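Local coordinates for metallophosphoesterase (Clostridium thermocellum, PDB 4J6O), which probably removes phosphate from 2',3'-phosphate ends of RNA as the manganese-binding phosphatase component of the bacterial Pnkp-Hen1 repair system, at residues Lys78-Met83 with Ala89-Gly94; His143-Leu146 with Leu151-Ala154; Glu161-Gly166 with Gly200-Val205; Ala235-Tyr238 with Ile243-Val246. All blocks are in the same frame, centred on the assembly; numbering follows the deposited sequence. Where two conformers were deposited one is given.

Contact 1: residues Lys78-Met83 with Ala89-Gly94; sequences KLVMGM and ALCVPG
Met83 and Ala89 meet where helix 73-86 gives way to strand 89-91, and here the contact is tight: Met83 CB lies 3.6 Å from Ala89 CB, and Ala89 N donates to Met83 O over 3.1 Å. That bond is bent, with an angle of 140° at the hydrogen, and the donor stands well above the plane of the carbonyl instead of in it. Ser86 OG adds a weak hydrogen bond to the same oxygen. The Met83 side chain leaves with CG anti to the carbonyl carbon (chi1 -69°) and bends at its last torsion, and it packs on Val52, Val60 and Phe62.

The two segments belong to a right-handed beta-alpha-beta unit, strand 59-62, helix 73-86 and strand 89-91, in the calcineurin-like phosphoesterase fold; the parallel strands 59-62 and 89-91 are neighbours at one border of a five-stranded sheet. Further along, helix and strand draw apart and the contact becomes loose. Val80 CG1 approaches Cys91 SG no closer than 4.4 Å, and Phe62 of the adjoining strand packs against Val80 and Ala89 alike. Neither end is a solvent face, since all four touching residues are buried; the partly exposed Leu90 points its side chain away from the helix. Helix 127-138 packs on Val80 through Phe136 and on Met81 through Phe129, Val133 and Phe136.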
loop_
_atom_site.group_PDB
_atom_site.type_symbol
_atom_site.label_atom_id
_atom_site.label_comp_id
_atom_site.label_asym_id
_atom_site.label_seq_id
_atom_site.Cartn_x
_atom_site.Cartn_y
_atom_site.Cartn_z
ATOM N N LYS A 78 -9.034 -7.660 -6.978
ATOM C CA LYS A 78 -10.393 -8.114 -6.638
ATOM C C LYS A 78 -10.537 -8.307 -5.135
ATOM O O LYS A 78 -11.556 -7.986 -4.545
ATOM C CB LYS A 78 -10.690 -9.430 -7.357
ATOM C CG LYS A 78 -10.821 -9.261 -8.850
ATOM C CD LYS A 78 -10.874 -10.579 -9.565
ATOM C CE LYS A 78 -10.690 -10.371 -11.048
ATOM N NZ LYS A 78 -10.957 -11.624 -11.725
ATOM N N LEU A 79 -9.521 -8.901 -4.531
ATOM C CA LEU A 79 -9.563 -9.181 -3.108
ATOM C C LEU A 79 -9.613 -7.867 -2.337
ATOM O O LEU A 79 -10.461 -7.690 -1.480
ATOM C CB LEU A 79 -8.377 -10.059 -2.678
ATOM C CG LEU A 79 -8.313 -10.329 -1.180
ATOM C CD1 LEU A 79 -9.444 -11.302 -0.853
ATOM C CD2 LEU A 79 -6.948 -10.945 -0.777
ATOM N N VAL A 80 -8.684 -6.948 -2.620
ATOM C CA VAL A 80 -8.622 -5.707 -1.861
ATOM C C VAL A 80 -9.862 -4.807 -2.046
ATOM O O VAL A 80 -10.413 -4.261 -1.071
ATOM C CB VAL A 80 -7.346 -4.902 -2.234
ATOM C CG1 VAL A 80 -7.352 -3.574 -1.522
ATOM C CG2 VAL A 80 -6.150 -5.727 -1.845
ATOM N N MET A 81 -10.328 -4.721 -3.289
ATOM C CA MET A 81 -11.547 -3.951 -3.540
ATOM C C MET A 81 -12.788 -4.474 -2.794
ATOM O O MET A 81 -13.579 -3.696 -2.243
ATOM C CB MET A 81 -11.807 -3.903 -5.037
ATOM C CG MET A 81 -10.786 -3.026 -5.683
ATOM S SD MET A 81 -11.240 -2.734 -7.363
ATOM C CE MET A 81 -10.580 -4.175 -7.995
ATOM N N GLY A 82 -12.932 -5.799 -2.755
ATOM C CA GLY A 82 -13.979 -6.414 -1.959
ATOM C C GLY A 82 -13.874 -6.145 -0.459
ATOM O O GLY A 82 -14.874 -6.051 0.243
ATOM N N MET A 83 -12.648 -6.071 0.050
ATOM C CA MET A 83 -12.423 -5.828 1.452
ATOM C C MET A 83 -12.781 -4.423 1.812
ATOM O O MET A 83 -13.336 -4.174 2.877
ATOM C CB MET A 83 -10.955 -6.144 1.805
ATOM C CG MET A 83 -10.692 -7.640 1.712
ATOM S SD MET A 83 -8.977 -8.084 2.094
ATOM C CE MET A 83 -8.925 -7.744 3.773
ATOM N N ALA A 89 -11.560 -3.454 5.325
ATOM C CA ALA A 89 -10.278 -2.793 5.025
ATOM C C ALA A 89 -10.389 -1.326 4.599
ATOM O O ALA A 89 -11.433 -0.850 4.118
ATOM C CB ALA A 89 -9.527 -3.574 3.937
ATOM N N LEU A 90 -9.273 -0.617 4.781
ATOM C CA LEU A 90 -9.065 0.635 4.084
ATOM C C LEU A 90 -7.751 0.526 3.281
ATOM O O LEU A 90 -6.925 -0.335 3.536
ATOM C CB LEU A 90 -8.919 1.823 5.037
ATOM C CG LEU A 90 -10.079 2.159 6.003
ATOM C CD1 LEU A 90 -9.655 3.230 6.978
ATOM C CD2 LEU A 90 -11.295 2.575 5.232
ATOM N N CYS A 91 -7.619 1.387 2.287
ATOM C CA CYS A 91 -6.422 1.365 1.441
ATOM C C CYS A 91 -6.001 2.799 1.159
ATOM O O CYS A 91 -6.857 3.707 0.924
ATOM C CB CYS A 91 -6.766 0.667 0.120
ATOM S SG CYS A 91 -5.329 0.309 -0.969
ATOM N N VAL A 92 -4.695 3.033 1.216
ATOM C CA VAL A 92 -4.142 4.323 0.799
ATOM C C VAL A 92 -3.360 4.011 -0.458
ATOM O O VAL A 92 -2.965 2.872 -0.743
ATOM C CB VAL A 92 -3.263 4.996 1.904
ATOM C CG1 VAL A 92 -4.139 5.292 3.112
ATOM C CG2 VAL A 92 -2.096 4.099 2.325
ATOM N N PRO A 93 -3.194 5.011 -1.286
ATOM C CA PRO A 93 -2.609 4.747 -2.583
ATOM C C PRO A 93 -1.083 4.755 -2.592
ATOM O O PRO A 93 -0.453 5.550 -1.931
ATOM C CB PRO A 93 -3.152 5.931 -3.421
ATOM C CG PRO A 93 -3.152 7.070 -2.440
ATOM C CD PRO A 93 -3.682 6.389 -1.142
ATOM N N GLY A 94 -0.512 3.852 -3.410
ATOM C CA GLY A 94 0.906 3.908 -3.710
ATOM C C GLY A 94 1.122 4.613 -5.053
ATOM O O GLY A 94 0.162 4.786 -5.849
#

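Contact 2: residues His143-Leu146 with Leu151-Ala154; sequences HYVL and LVVA
Leu146 N donates to Leu151 O over 2.8 Å, the shortest hydrogen bond between the two strands; it is nearly straight, 175° at the hydrogen, and arrives almost head-on to the carbonyl. The return bond of this pair, Leu151 N to Leu146 O, is weak at 3.3 Å. Two residues on, Tyr144 and Val153 exchange a more even couple: Tyr144 N to Val153 O and Val153 N to Tyr144 O are both 3.1 Å, each with the donor in the carbonyl plane. Tyr144 O also receives a CA-H contact from Val152, whose CA is 3.3 Å away.

Strands 143-146 and 151-154 form a beta hairpin within the second sheet of the calcineurin-like fold, their axes 169° apart in direction. Strand 6-7 pairs beyond the first strand and strand 203-206 beyond the second. The face bearing Leu146, Leu151 and Val153 turns to the other sheet, where Phe14, Ile16 and Leu61 meet it. Here Leu146 CD1 touches two neighbours, lying alongside Leu151 CD2 at 3.8 Å and reaching Val153 CG2 at 3.9 Å. Tyr144 starts on the same face, but its ring swings away from strand 151-154 to rest on Val92, leaving Val153 CG2 near the ring's edge.

On the opposite face Val145 CG2 and Val152 CG2 run side by side, 4.1 Å apart. His143 CB lies 3.7 Å from Ala154 CB, while its NE2 is hydrogen-bonded to Gly164 N, outside the hairpin.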
loop_
_atom_site.group_PDB
_atom_site.type_symbol
_atom_site.label_atom_id
_atom_site.label_comp_id
_atom_site.label_asym_id
_atom_site.label_seq_id
_atom_site.Cartn_x
_atom_site.Cartn_y
_atom_site.Cartn_z
ATOM N N HIS A 143 -3.796 9.633 2.928
ATOM C CA HIS A 143 -3.363 8.987 4.172
ATOM C C HIS A 143 -4.524 9.035 5.123
ATOM O O HIS A 143 -5.503 9.703 4.882
ATOM C CB HIS A 143 -2.168 9.714 4.788
ATOM C CG HIS A 143 -2.470 11.122 5.261
ATOM N ND1 HIS A 143 -2.733 12.175 4.393
ATOM C CD2 HIS A 143 -2.517 11.641 6.515
ATOM C CE1 HIS A 143 -2.892 13.283 5.101
ATOM N NE2 HIS A 143 -2.794 12.992 6.386
ATOM N N TYR A 144 -4.415 8.277 6.212
ATOM C CA TYR A 144 -5.456 8.341 7.222
ATOM C C TYR A 144 -4.822 8.631 8.559
ATOM O O TYR A 144 -3.747 8.130 8.857
ATOM C CB TYR A 144 -6.216 7.031 7.326
ATOM C CG TYR A 144 -7.143 6.741 6.192
ATOM C CD1 TYR A 144 -8.288 7.500 6.005
ATOM C CD2 TYR A 144 -6.900 5.709 5.314
ATOM C CE1 TYR A 144 -9.173 7.221 4.983
ATOM C CE2 TYR A 144 -7.779 5.408 4.287
ATOM C CZ TYR A 144 -8.941 6.172 4.137
ATOM O OH TYR A 144 -9.841 5.933 3.113
ATOM N N VAL A 145 -5.454 9.523 9.317
ATOM C CA VAL A 145 -5.127 9.694 10.735
ATOM C C VAL A 145 -6.179 8.920 11.507
ATOM O O VAL A 145 -7.387 9.230 11.443
ATOM C CB VAL A 145 -5.130 11.203 11.138
ATOM C CG1 VAL A 145 -4.649 11.368 12.560
ATOM C CG2 VAL A 145 -4.210 12.016 10.157
ATOM N N LEU A 146 -5.729 7.942 12.285
ATOM C CA LEU A 146 -6.655 7.031 12.934
ATOM C C LEU A 146 -6.485 7.050 14.452
ATOM O O LEU A 146 -5.500 7.597 14.967
ATOM C CB LEU A 146 -6.334 5.613 12.461
ATOM C CG LEU A 146 -6.489 5.423 10.962
ATOM C CD1 LEU A 146 -5.243 4.729 10.398
ATOM C CD2 LEU A 146 -7.606 4.461 10.767
ATOM N N LEU A 151 -2.243 7.013 15.319
ATOM C CA LEU A 151 -1.708 6.212 14.238
ATOM C C LEU A 151 -1.927 6.960 12.949
ATOM O O LEU A 151 -3.020 7.494 12.740
ATOM C CB LEU A 151 -2.439 4.868 14.210
ATOM C CG LEU A 151 -2.182 3.910 13.004
ATOM C CD1 LEU A 151 -0.730 3.445 12.944
ATOM C CD2 LEU A 151 -3.236 2.734 12.971
ATOM N N VAL A 152 -0.911 6.983 12.096
ATOM C CA VAL A 152 -1.065 7.522 10.714
ATOM C C VAL A 152 -0.576 6.433 9.777
ATOM O O VAL A 152 0.484 5.852 10.002
ATOM C CB VAL A 152 -0.234 8.788 10.568
ATOM C CG1 VAL A 152 -0.179 9.251 9.098
ATOM C CG2 VAL A 152 -0.843 9.961 11.439
ATOM N N VAL A 153 -1.307 6.206 8.692
ATOM C CA VAL A 153 -0.836 5.293 7.636
ATOM C C VAL A 153 -0.780 6.081 6.343
ATOM O O VAL A 153 -1.670 6.878 6.034
ATOM C CB VAL A 153 -1.694 4.012 7.460
ATOM C CG1 VAL A 153 -1.530 3.061 8.703
ATOM C CG2 VAL A 153 -3.171 4.303 7.149
ATOM N N ALA A 154 0.288 5.837 5.582
ATOM C CA ALA A 154 0.528 6.492 4.289
ATOM C C ALA A 154 1.518 5.657 3.543
ATOM O O ALA A 154 2.308 4.921 4.180
ATOM C CB ALA A 154 1.107 7.914 4.479
#

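Contact 3: residues Glu161-Gly166 with Gly200-Val205. With PGE (triethylene glycol), chain D.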
loop_
_atom_site.group_PDB
_atom_site.type_symbol
_atom_site.label_atom_id
_atom_site.label_comp_id
_atom_site.label_asym_id
_atom_site.label_seq_id
_atom_site.Cartn_x
_atom_site.Cartn_y
_atom_site.Cartn_z
ATOM N N GLU A 161 4.050 17.897 10.129
ATOM C CA GLU A 161 3.431 19.129 9.649
ATOM C C GLU A 161 2.269 18.874 8.683
ATOM O O GLU A 161 1.380 19.702 8.558
ATOM C CB GLU A 161 4.513 20.008 8.969
ATOM C CG GLU A 161 4.032 21.294 8.299
ATOM C CD GLU A 161 5.087 21.931 7.361
ATOM O OE1 GLU A 161 6.220 21.400 7.252
ATOM O OE2 GLU A 161 4.770 22.977 6.731
ATOM N N PHE A 162 2.279 17.725 8.000
ATOM C CA PHE A 162 1.349 17.493 6.904
ATOM C C PHE A 162 0.209 16.558 7.372
ATOM O O PHE A 162 -0.788 16.372 6.690
ATOM C CB PHE A 162 2.068 16.749 5.772
ATOM C CG PHE A 162 2.959 17.592 4.913
ATOM C CD1 PHE A 162 3.193 18.945 5.164
ATOM C CD2 PHE A 162 3.545 17.020 3.815
ATOM C CE1 PHE A 162 4.024 19.668 4.332
ATOM C CE2 PHE A 162 4.377 17.737 2.972
ATOM C CZ PHE A 162 4.609 19.074 3.219
ATOM N N GLN A 163 0.392 15.925 8.518
ATOM C CA GLN A 163 -0.625 14.992 8.988
ATOM C C GLN A 163 -1.965 15.661 9.187
ATOM O O GLN A 163 -2.083 16.712 9.822
ATOM C CB GLN A 163 -0.194 14.268 10.251
ATOM C CG GLN A 163 0.998 13.328 10.023
ATOM C CD GLN A 163 1.541 12.803 11.325
ATOM O OE1 GLN A 163 0.983 13.072 12.371
ATOM N NE2 GLN A 163 2.662 12.094 11.275
ATOM N N GLY A 164 -2.973 15.069 8.573
ATOM C CA GLY A 164 -4.306 15.602 8.689
ATOM C C GLY A 164 -4.617 16.681 7.680
ATOM O O GLY A 164 -5.733 17.171 7.641
ATOM N N ARG A 165 -3.646 17.034 6.846
ATOM C CA ARG A 165 -3.867 18.041 5.822
ATOM C C ARG A 165 -4.272 17.464 4.465
ATOM O O ARG A 165 -3.822 16.391 4.052
ATOM C CB ARG A 165 -2.695 19.025 5.722
ATOM C CG ARG A 165 -2.473 19.729 7.054
ATOM C CD ARG A 165 -1.217 20.539 7.051
ATOM N NE ARG A 165 -1.113 21.419 5.897
ATOM C CZ ARG A 165 -0.008 22.083 5.575
ATOM N NH1 ARG A 165 0.003 22.878 4.511
ATOM N NH2 ARG A 165 1.087 21.950 6.324
ATOM N N GLY A 166 -5.150 18.193 3.788
ATOM C CA GLY A 166 -5.762 17.671 2.596
ATOM C C GLY A 166 -5.242 18.331 1.345
ATOM O O GLY A 166 -5.817 18.129 0.287
ATOM N N GLY A 200 6.827 13.504 15.749
ATOM C CA GLY A 200 5.392 13.633 15.875
ATOM C C GLY A 200 4.819 12.627 16.877
ATOM O O GLY A 200 5.445 11.612 17.228
ATOM N N LYS A 201 3.603 12.918 17.332
ATOM C CA LYS A 201 2.934 12.096 18.319
ATOM C C LYS A 201 2.474 10.758 17.744
ATOM O O LYS A 201 2.581 9.730 18.413
ATOM C CB LYS A 201 1.730 12.857 18.885
ATOM C CG LYS A 201 0.619 11.967 19.448
ATOM C CD LYS A 201 -0.687 12.746 19.611
ATOM C CE LYS A 201 -1.853 11.838 19.967
ATOM N NZ LYS A 201 -3.143 12.551 19.705
ATOM N N ALA A 202 1.938 10.782 16.525
ATOM C CA ALA A 202 1.363 9.564 15.934
ATOM C C ALA A 202 2.446 8.613 15.492
ATOM O O ALA A 202 3.466 9.022 14.927
ATOM C CB ALA A 202 0.524 9.885 14.773
ATOM N N LEU A 203 2.219 7.336 15.737
ATOM C CA LEU A 203 3.044 6.320 15.125
ATOM C C LEU A 203 2.726 6.307 13.625
ATOM O O LEU A 203 1.551 6.220 13.261
ATOM C CB LEU A 203 2.640 4.984 15.716
ATOM C CG LEU A 203 3.149 3.721 15.017
ATOM C CD1 LEU A 203 4.651 3.616 15.134
ATOM C CD2 LEU A 203 2.482 2.481 15.654
ATOM N N VAL A 204 3.745 6.382 12.749
ATOM C CA VAL A 204 3.473 6.359 11.314
ATOM C C VAL A 204 3.932 5.037 10.773
ATOM O O VAL A 204 5.113 4.714 10.847
ATOM C CB VAL A 204 4.247 7.480 10.542
ATOM C CG1 VAL A 204 3.842 7.494 9.074
ATOM C CG2 VAL A 204 4.023 8.838 11.237
ATOM N N VAL A 205 2.988 4.271 10.221
ATOM C CA VAL A 205 3.337 2.984 9.583
ATOM C C VAL A 205 3.207 3.234 8.078
ATOM O O VAL A 205 2.169 3.708 7.602
ATOM C CB VAL A 205 2.383 1.909 10.046
ATOM C CG1 VAL A 205 2.755 0.562 9.451
ATOM C CG2 VAL A 205 2.374 1.825 11.591
HETATM C C1 PGE D . -5.737 15.643 12.169
HETATM O O1 PGE D . -6.470 14.611 11.465
HETATM C C2 PGE D . -4.218 15.443 12.183
HETATM O O2 PGE D . -3.751 14.905 13.426
HETATM C C3 PGE D . -2.318 14.742 13.432
HETATM C C4 PGE D . -1.802 13.388 13.955
HETATM O O4 PGE D . 1.685 13.075 15.044
HETATM C C6 PGE D . 0.437 13.697 15.338
HETATM C C5 PGE D . -0.624 12.776 15.919
HETATM O O3 PGE D . -1.891 13.148 15.385
#
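Gln163 reaches from the loop before helix 168-176 to Ala202, just before strand 203-206, and to Val204 within it, with its amide group doing the touching. The side chain leaves with CG anti to the carbonyl carbon (chi1 -66°) and then runs extended, which carries the amide across to the strand. NE2 passes obliquely over Val204 CG2 at 3.5 Å, and OE1 stands 4.0 Å from Ala202 CB. NE2 is also hydrogen-bonded to Met158 O and Tyr198 OH, so the amide's rotation is fixed by polar partners on its nitrogen side.

No hydrogen bond runs directly between the segments; a triethylene glycol, probably from the crystallisation liquor, bridges them instead. Its O4 donates to Gln163 OE1 over 2.8 Å and accepts from Ala202 N over 2.7 Å, the latter bond almost straight at 172°. The methyl of Ala202 packs on the same molecule, with CB 3.3 Å from C5. A type II turn from Phe162 to Arg165 brings Gly164 CA to 3.5 Å from glycol C2.

A hydroxyl that both accepts and donates thus joins a backbone N-H to an amide oxygen, so the direct contact is van der Waals and the polar link runs through the glycol.

Contact 4: residues Ala235-Tyr238 with Ile243-Val246; sequences AYRY and IVDV
The beta hairpin of strands 232-238 and 242-247 forms one border of the five-stranded sheet that also contains strand 14-17, and Ala235 and Val244 are its hydrogen-bonded pair here. Ala235 N donates to Val244 O over 2.8 Å, and Val244 N returns a bond to Ala235 O over 3.0 Å; both are nearly straight, at 174° and 177°. Next to them Tyr236 and Ile243 make a non-hydrogen-bonded pair. Ile243 CG1 stands anti to the carbonyl carbon (chi1 -59°), and the further bend at chi2 brings CD1 to 3.5 Å from Tyr236 CD2, oblique to the ring. Tyr236 also packs on Leu203 and Val205 of the second sheet.

On the face shared by Ala235 and Val244, the aliphatic part of Arg237 crosses Val244, with CD 3.6 Å from CG2. Helix 24-33 covers this valine through Leu30 and Lys33. The Arg237 chain bends about its CG-CD bond, and NH1 forms a salt bridge with Glu242 OE1.

Arg237 therefore divides its work: methylenes add apolar contact to the hairpin, while the guanidinium, close to Arg58, is paired with Glu242, which would probably offset some of the like-charge repulsion.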
loop_
_atom_site.group_PDB
_atom_site.type_symbol
_atom_site.label_atom_id
_atom_site.label_comp_id
_atom_site.label_asym_id
_atom_site.label_seq_id
_atom_site.Cartn_x
_atom_site.Cartn_y
_atom_site.Cartn_z
ATOM N N ALA A 235 2.886 -7.722 7.801
ATOM C CA ALA A 235 1.786 -6.979 8.436
ATOM C C ALA A 235 2.256 -6.476 9.773
ATOM O O ALA A 235 3.010 -7.173 10.472
ATOM C CB ALA A 235 0.543 -7.886 8.684
ATOM N N TYR A 236 1.796 -5.294 10.148
ATOM C CA TYR A 236 2.058 -4.723 11.454
ATOM C C TYR A 236 0.737 -4.700 12.196
ATOM O O TYR A 236 -0.262 -4.116 11.721
ATOM C CB TYR A 236 2.646 -3.292 11.278
ATOM C CG TYR A 236 3.010 -2.574 12.568
ATOM C CD1 TYR A 236 2.031 -1.897 13.315
ATOM C CD2 TYR A 236 4.318 -2.494 12.987
ATOM C CE1 TYR A 236 2.391 -1.221 14.492
ATOM C CE2 TYR A 236 4.683 -1.809 14.137
ATOM C CZ TYR A 236 3.719 -1.180 14.866
ATOM O OH TYR A 236 4.122 -0.485 15.975
ATOM N N ARG A 237 0.699 -5.393 13.358
ATOM C CA ARG A 237 -0.543 -5.495 14.092
ATOM C C ARG A 237 -0.579 -4.347 15.089
ATOM O O ARG A 237 0.378 -4.097 15.817
ATOM C CB ARG A 237 -0.600 -6.847 14.829
ATOM C CG ARG A 237 -0.306 -7.964 13.903
ATOM C CD ARG A 237 -0.596 -9.319 14.546
ATOM N NE ARG A 237 -2.011 -9.594 14.713
ATOM C CZ ARG A 237 -2.568 -9.902 15.904
ATOM N NH1 ARG A 237 -1.858 -9.920 17.038
ATOM N NH2 ARG A 237 -3.855 -10.178 15.980
ATOM N N TYR A 238 -1.652 -3.585 15.017
ATOM C CA TYR A 238 -1.882 -2.424 15.864
ATOM C C TYR A 238 -3.148 -2.631 16.693
ATOM O O TYR A 238 -4.175 -2.983 16.141
ATOM C CB TYR A 238 -2.086 -1.211 14.951
ATOM C CG TYR A 238 -2.302 0.077 15.715
ATOM C CD1 TYR A 238 -3.563 0.429 16.126
ATOM C CD2 TYR A 238 -1.233 0.920 16.036
ATOM C CE1 TYR A 238 -3.769 1.606 16.849
ATOM C CE2 TYR A 238 -1.430 2.107 16.738
ATOM C CZ TYR A 238 -2.709 2.421 17.162
ATOM O OH TYR A 238 -2.943 3.589 17.874
ATOM N N ILE A 243 5.015 -7.661 14.576
ATOM C CA ILE A 243 5.327 -7.962 13.184
ATOM C C ILE A 243 4.943 -9.410 12.853
ATOM O O ILE A 243 5.336 -10.344 13.572
ATOM C CB ILE A 243 6.799 -7.765 12.913
ATOM C CG1 ILE A 243 7.232 -6.332 13.217
ATOM C CG2 ILE A 243 7.140 -8.122 11.472
ATOM C CD1 ILE A 243 6.348 -5.301 12.626
ATOM N N VAL A 244 4.171 -9.598 11.783
ATOM C CA VAL A 244 3.819 -10.925 11.242
ATOM C C VAL A 244 4.184 -10.917 9.769
ATOM O O VAL A 244 3.912 -9.934 9.084
ATOM C CB VAL A 244 2.328 -11.238 11.380
ATOM C CG1 VAL A 244 1.964 -12.587 10.732
ATOM C CG2 VAL A 244 1.947 -11.245 12.891
ATOM N N ASP A 245 4.837 -11.954 9.288
ATOM C CA ASP A 245 5.248 -11.939 7.870
ATOM C C ASP A 245 5.166 -13.299 7.205
ATOM O O ASP A 245 5.089 -14.333 7.866
ATOM C CB ASP A 245 6.613 -11.255 7.682
ATOM C CG ASP A 245 7.744 -11.916 8.461
ATOM O OD1 ASP A 245 7.815 -13.163 8.452
ATOM O OD2 ASP A 245 8.592 -11.177 9.029
ATOM N N VAL A 246 5.093 -13.269 5.875
ATOM C CA VAL A 246 5.128 -14.484 5.069
ATOM C C VAL A 246 6.244 -14.326 4.047
ATOM O O VAL A 246 6.309 -13.335 3.327
ATOM C CB VAL A 246 3.844 -14.676 4.285
ATOM C CG1 VAL A 246 3.999 -15.777 3.268
ATOM C CG2 VAL A 246 2.676 -15.006 5.249
#

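Overall arrangement
Along the chain the four contacts follow in series, with neither nesting nor crossing. Contact 1 closes the short return from helix 73-86 into strand 89-91, at one border of the five-stranded sheet. Contact 2 then closes a four-residue hairpin loop in the second sheet, and contact 3 closes the longest loop, 33 residues, beside it. Contacts 2 and 3 share that sheet, because strand 151-154 pairs with strand 203-206. Last, contact 4 closes the hairpin at the opposite border of the five-stranded sheet from contact 1. Tyr238 of contact 4 joins the two sheets, packing on Leu151 of contact 2 and Leu203 of contact 3.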